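Local coordinates for CBS domain containing membrane protein (Sphaerobacter thermophilus, PDB 4ESY) that probably has a regulatory role, its paired CBS domains perhaps binding an adenosine-containing ligand, in a protein of the universal stress protein A family, at residues A[29-34]-A[50-55]; A[113-118]-A[132-137]. All coordinates share one frame; numbering follows the deposited sequence.

Interaction 1 of 2, residues A[29-34]-A[50-55]; sequences VTVRED and GCAPVV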
loop_
_atom_site.group_PDB
_atom_site.type_symbol
_atom_site.label_atom_id
_atom_site.label_comp_id
_atom_site.label_asym_id
_atom_site.label_seq_id
_atom_site.Cartn_x
_atom_site.Cartn_y
_atom_site.Cartn_z
ATOM N N VAL A 29 -3.565 15.873 1.215
ATOM C CA VAL A 29 -2.536 16.458 2.040
ATOM C C VAL A 29 -1.305 16.656 1.163
ATOM O O VAL A 29 -0.802 15.703 0.593
ATOM C CB VAL A 29 -2.155 15.525 3.185
ATOM C CG1 VAL A 29 -0.983 16.099 3.911
ATOM C CG2 VAL A 29 -3.351 15.327 4.162
ATOM N N THR A 30 -0.830 17.877 1.033
ATOM C CA THR A 30 0.357 18.109 0.221
ATOM C C THR A 30 1.544 18.561 1.092
ATOM O O THR A 30 1.361 18.908 2.262
ATOM C CB THR A 30 0.130 19.193 -0.845
ATOM O OG1 THR A 30 0.025 20.467 -0.201
ATOM C CG2 THR A 30 -1.111 18.928 -1.675
ATOM N N VAL A 31 2.748 18.536 0.514
ATOM C CA VAL A 31 3.916 19.115 1.136
ATOM C C VAL A 31 4.561 20.106 0.162
ATOM O O VAL A 31 4.335 20.013 -1.066
ATOM C CB VAL A 31 4.982 18.023 1.541
ATOM C CG1 VAL A 31 4.399 17.026 2.546
ATOM C CG2 VAL A 31 5.542 17.312 0.315
ATOM N N ARG A 32 5.338 21.059 0.697
ATOM C CA ARG A 32 6.015 22.054 -0.131
ATOM C C ARG A 32 7.357 21.504 -0.573
ATOM O O ARG A 32 8.026 20.796 0.194
ATOM C CB ARG A 32 6.244 23.351 0.660
ATOM C CG ARG A 32 4.969 24.113 1.014
ATOM C CD ARG A 32 4.575 24.943 -0.213
ATOM N NE ARG A 32 3.393 25.777 -0.034
ATOM C CZ ARG A 32 3.374 26.990 0.525
ATOM N NH1 ARG A 32 4.476 27.522 1.026
ATOM N NH2 ARG A 32 2.209 27.656 0.613
ATOM N N GLU A 33 7.785 21.860 -1.787
ATOM C CA GLU A 33 9.079 21.400 -2.290
ATOM C C GLU A 33 10.238 21.819 -1.396
ATOM O O GLU A 33 11.249 21.129 -1.341
ATOM C CB GLU A 33 9.338 21.886 -3.718
ATOM C CG GLU A 33 9.330 23.393 -3.846
ATOM C CD GLU A 33 9.649 23.876 -5.279
ATOM O OE1 GLU A 33 10.096 23.052 -6.115
ATOM O OE2 GLU A 33 9.440 25.083 -5.562
ATOM N N ASP A 34 10.081 22.930 -0.685
ATOM C CA ASP A 34 11.115 23.374 0.257
ATOM C C ASP A 34 11.001 22.809 1.670
ATOM O O ASP A 34 11.801 23.169 2.509
ATOM C CB ASP A 34 11.117 24.911 0.402
ATOM C CG ASP A 34 11.391 25.631 -0.906
ATOM O OD1 ASP A 34 11.803 24.967 -1.873
ATOM O OD2 ASP A 34 11.189 26.873 -0.967
ATOM N N GLY A 50 1.428 7.439 2.993
ATOM C CA GLY A 50 2.729 6.994 2.540
ATOM C C GLY A 50 3.225 7.728 1.295
ATOM O O GLY A 50 4.365 7.525 0.890
ATOM N N CYS A 51 2.376 8.574 0.697
ATOM C CA CYS A 51 2.812 9.411 -0.420
ATOM C C CYS A 51 2.058 10.739 -0.381
ATOM O O CYS A 51 1.007 10.829 0.250
ATOM C CB CYS A 51 2.612 8.715 -1.769
ATOM S SG CYS A 51 0.963 8.074 -2.141
ATOM N N ALA A 52 2.598 11.760 -1.033
ATOM C CA ALA A 52 1.939 13.064 -1.061
ATOM C C ALA A 52 2.374 13.850 -2.294
ATOM O O ALA A 52 3.503 13.714 -2.752
ATOM C CB ALA A 52 2.300 13.865 0.192
ATOM N N PRO A 53 1.473 14.686 -2.812
ATOM C CA PRO A 53 1.871 15.610 -3.882
ATOM C C PRO A 53 2.825 16.623 -3.277
ATOM O O PRO A 53 2.640 17.002 -2.114
ATOM C CB PRO A 53 0.563 16.330 -4.248
ATOM C CG PRO A 53 -0.570 15.435 -3.703
ATOM C CD PRO A 53 0.026 14.733 -2.487
ATOM N N VAL A 54 3.835 17.028 -4.046
ATOM C CA VAL A 54 4.718 18.105 -3.683
ATOM C C VAL A 54 4.306 19.360 -4.505
ATOM O O VAL A 54 4.122 19.272 -5.726
ATOM C CB VAL A 54 6.161 17.716 -4.045
ATOM C CG1 VAL A 54 7.122 18.834 -3.613
ATOM C CG2 VAL A 54 6.483 16.383 -3.359
ATOM N N VAL A 55 4.099 20.495 -3.846
ATOM C CA VAL A 55 3.685 21.694 -4.575
ATOM C C VAL A 55 4.720 22.803 -4.393
ATOM O O VAL A 55 5.520 22.753 -3.445
ATOM C CB VAL A 55 2.279 22.156 -4.134
ATOM C CG1 VAL A 55 1.246 21.044 -4.379
ATOM C CG2 VAL A 55 2.263 22.540 -2.632
#
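V31 and V55 are joined by the shortest of three backbone hydrogen bonds that tie 29-34 to 50-55, with V55 N 2.8 Å from V31 O. The amide of V31 gives its own bond to P53 O at 3.0 Å, and this one is nearly straight (167° at the hydrogen). Both groups of V31 thus reach the same partner strand, one to the residue before V54 and one to the residue after it, which is the pattern of parallel pairing. E33 N closes the series on V55 O at 2.9 Å, bending to 150° as the chain turns out of the strand. Weaker CA-H...O contacts back these bonds up: V31 O also receives the CA of V54. Such pairing belongs to the beta-alpha-beta unit of the first CBS domain, in which strand 31-32 leads into helix 37-46 and the chain returns as strand 51-55; on its other edge strand 51-55 pairs antiparallel with strand 61-66. Beta-branched valine suits these extended backbones. V31 and V54 share one face of the sheet, their CG2 methyls 3.9 Å apart, and there V54 also packs on I65 and M111. With CG1 anti to its backbone N (chi1 -178°) and so beside its carbonyl carbon, V54 brings that methyl to 3.5 Å from E33 CA. R32 and V55 occupy the opposite face, where the aliphatic CD of the exposed R32 rests 4.1 Å from V55 CG2; the same methyl lies at the edge of the guanidinium, near its plane. T30 crosses P53 at about a right angle, its CG2 4.0 Å from P53 CB, while the proline, lacking an amide hydrogen, brings CD against V29 O.

Interaction 2 of 2, residues A[113-118]-A[132-137]; sequences QPVVTA and RRHGIH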
loop_
_atom_site.group_PDB
_atom_site.type_symbol
_atom_site.label_atom_id
_atom_site.label_comp_id
_atom_site.label_asym_id
_atom_site.label_seq_id
_atom_site.Cartn_x
_atom_site.Cartn_y
_atom_site.Cartn_z
ATOM N N GLN A 113 9.107 13.157 -10.609
ATOM C CA GLN A 113 8.190 13.707 -11.584
ATOM C C GLN A 113 7.151 12.672 -11.966
ATOM O O GLN A 113 7.495 11.539 -12.288
ATOM C CB GLN A 113 8.999 14.076 -12.827
ATOM C CG GLN A 113 9.950 15.138 -12.503
ATOM C CD GLN A 113 9.213 16.249 -11.816
ATOM O OE1 GLN A 113 8.194 16.726 -12.333
ATOM N NE2 GLN A 113 9.676 16.642 -10.631
ATOM N N PRO A 114 5.872 13.049 -11.942
ATOM C CA PRO A 114 4.860 12.098 -12.421
ATOM C C PRO A 114 4.880 12.019 -13.958
ATOM O O PRO A 114 4.941 13.044 -14.646
ATOM C CB PRO A 114 3.555 12.716 -11.933
ATOM C CG PRO A 114 3.844 14.226 -11.970
ATOM C CD PRO A 114 5.313 14.375 -11.618
ATOM N N VAL A 115 4.843 10.803 -14.486
ATOM C CA VAL A 115 4.852 10.604 -15.928
ATOM C C VAL A 115 3.475 10.968 -16.512
ATOM O O VAL A 115 3.371 11.486 -17.624
ATOM C CB VAL A 115 5.266 9.150 -16.289
ATOM C CG1 VAL A 115 4.342 8.139 -15.624
ATOM C CG2 VAL A 115 5.302 8.947 -17.795
ATOM N N VAL A 116 2.417 10.727 -15.747
ATOM C CA VAL A 116 1.095 11.085 -16.228
ATOM C C VAL A 116 0.277 11.694 -15.102
ATOM O O VAL A 116 0.528 11.421 -13.928
ATOM C CB VAL A 116 0.390 9.863 -16.919
ATOM C CG1 VAL A 116 0.093 8.763 -15.927
ATOM C CG2 VAL A 116 -0.870 10.293 -17.631
ATOM N N THR A 117 -0.651 12.575 -15.447
ATOM C CA THR A 117 -1.595 13.073 -14.449
ATOM C C THR A 117 -3.005 12.789 -14.962
ATOM O O THR A 117 -3.183 12.512 -16.153
ATOM C CB THR A 117 -1.446 14.588 -14.223
ATOM O OG1 THR A 117 -1.800 15.272 -15.432
ATOM C CG2 THR A 117 -0.006 14.958 -13.836
ATOM N N ALA A 118 -4.003 12.885 -14.088
ATOM C CA ALA A 118 -5.404 12.747 -14.493
ATOM C C ALA A 118 -6.207 13.946 -14.001
ATOM O O ALA A 118 -5.755 14.673 -13.111
ATOM C CB ALA A 118 -5.988 11.487 -13.914
ATOM N N ARG A 132 -1.866 0.768 -16.163
ATOM C CA ARG A 132 -1.338 -0.433 -16.809
ATOM C C ARG A 132 -0.409 -0.125 -18.004
ATOM O O ARG A 132 0.636 -0.754 -18.158
ATOM C CB ARG A 132 -2.512 -1.354 -17.197
ATOM C CG ARG A 132 -2.361 -2.148 -18.488
ATOM C CD ARG A 132 -3.646 -2.921 -18.829
ATOM N NE ARG A 132 -4.855 -2.086 -18.833
ATOM C CZ ARG A 132 -5.833 -2.153 -17.924
ATOM N NH1 ARG A 132 -5.758 -3.019 -16.920
ATOM N NH2 ARG A 132 -6.895 -1.355 -18.018
ATOM N N ARG A 133 -0.783 0.859 -18.819
ATOM C CA ARG A 133 -0.022 1.264 -20.003
ATOM C C ARG A 133 1.395 1.741 -19.692
ATOM O O ARG A 133 2.334 1.377 -20.392
ATOM C CB ARG A 133 -0.771 2.363 -20.761
ATOM C CG ARG A 133 -0.510 2.386 -22.246
ATOM C CD ARG A 133 0.500 3.451 -22.629
ATOM N NE ARG A 133 -0.078 4.790 -22.564
ATOM C CZ ARG A 133 0.404 5.855 -23.208
ATOM N NH1 ARG A 133 1.482 5.748 -23.987
ATOM N NH2 ARG A 133 -0.200 7.033 -23.075
ATOM N N HIS A 134 1.548 2.565 -18.660
ATOM C CA HIS A 134 2.868 3.036 -18.255
ATOM C C HIS A 134 3.463 2.189 -17.143
ATOM O O HIS A 134 4.523 2.518 -16.619
ATOM C CB HIS A 134 2.804 4.469 -17.761
ATOM C CG HIS A 134 2.284 5.440 -18.770
ATOM N ND1 HIS A 134 3.114 6.214 -19.554
ATOM C CD2 HIS A 134 1.019 5.789 -19.103
ATOM C CE1 HIS A 134 2.380 6.992 -20.331
ATOM N NE2 HIS A 134 1.105 6.750 -20.079
ATOM N N GLY A 135 2.776 1.107 -16.780
ATOM C CA GLY A 135 3.196 0.258 -15.674
ATOM C C GLY A 135 3.661 1.032 -14.452
ATOM O O GLY A 135 4.810 0.873 -14.014
ATOM N N ILE A 136 2.789 1.898 -13.923
ATOM C CA ILE A 136 3.133 2.690 -12.746
ATOM C C ILE A 136 2.200 2.326 -11.608
ATOM O O ILE A 136 1.353 1.457 -11.768
ATOM C CB ILE A 136 3.110 4.196 -13.024
ATOM C CG1 ILE A 136 1.741 4.637 -13.518
ATOM C CG2 ILE A 136 4.148 4.545 -14.088
ATOM C CD1 ILE A 136 1.741 6.069 -13.986
ATOM N N HIS A 137 2.373 2.963 -10.457
ATOM C CA HIS A 137 1.663 2.556 -9.251
ATOM C C HIS A 137 0.849 3.695 -8.626
ATOM O O HIS A 137 0.044 3.456 -7.717
ATOM C CB HIS A 137 2.637 2.018 -8.215
ATOM C CG HIS A 137 3.213 0.682 -8.564
ATOM N ND1 HIS A 137 2.476 -0.485 -8.506
ATOM C CD2 HIS A 137 4.454 0.325 -8.969
ATOM C CE1 HIS A 137 3.241 -1.503 -8.860
ATOM N NE2 HIS A 137 4.448 -1.040 -9.140
#
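V115 and V116, neighbours in a loop, both set CG1 on the same atom, CD1 of I136, each at 3.7 Å. In both valines CG1 stands between the backbone N and the carbonyl carbon (chi1 57° in V115, 66° in V116), and both CB atoms face the other segment, which lets one methyl from each converge on the isoleucine. I136 meets them with its longer branch: CG1 takes the same position between N and carbonyl carbon, and an extended chi2 of -172° carries CD1 out to the two valines. CG2, branching from the same CB, lies 3.9 Å from V115 CG1. Isoleucine suits this place because its forked side chain meets V115 CG1 with both CD1 and CG2, while CD1 also reaches V116. The turn that presents I136 ends helix 124-133 in the second CBS domain, and it is a Schellman motif: G135 leaves the helix with positive phi, a conformation glycine adopts without strain, and two bonds run back into the last turn, the one from G135 N to R132 O being weak. H134, just before that glycine, points its CB at the loop. V115 CG2 comes obliquely to the imidazole, 3.9 Å from ND1, while V116 CG1 is more distant, at 4.4 Å from CD2. No hydrogen bond spans the two segments. R133 CD lies over one face of the imidazole, offset to the rim, and H134 NE2 in turn sits 3.1 Å above the guanidinium plane of R133, also toward the rim. V116 also touches I139 and Q130, linking the small cluster to strand 138-143 and to the helix itself.

How the interactions relate
Interaction 1 is partly buried and rests on backbone hydrogen bonds between two parallel strands, with valines packed on both faces of the sheet; interaction 2 is a surface contact made by side chains alone, between a loop and the end of a helix. The first covers 423 Å² and the second 176 Å², matching the difference between strand pairing and a small apolar cluster. They hold no element in common, since 29-34 and 50-55 lie in the first CBS domain and 113-118 and 132-137 in the second. Their centres are about 17 Å apart. Valine serves both, within paired strands in one and in a loop in the other.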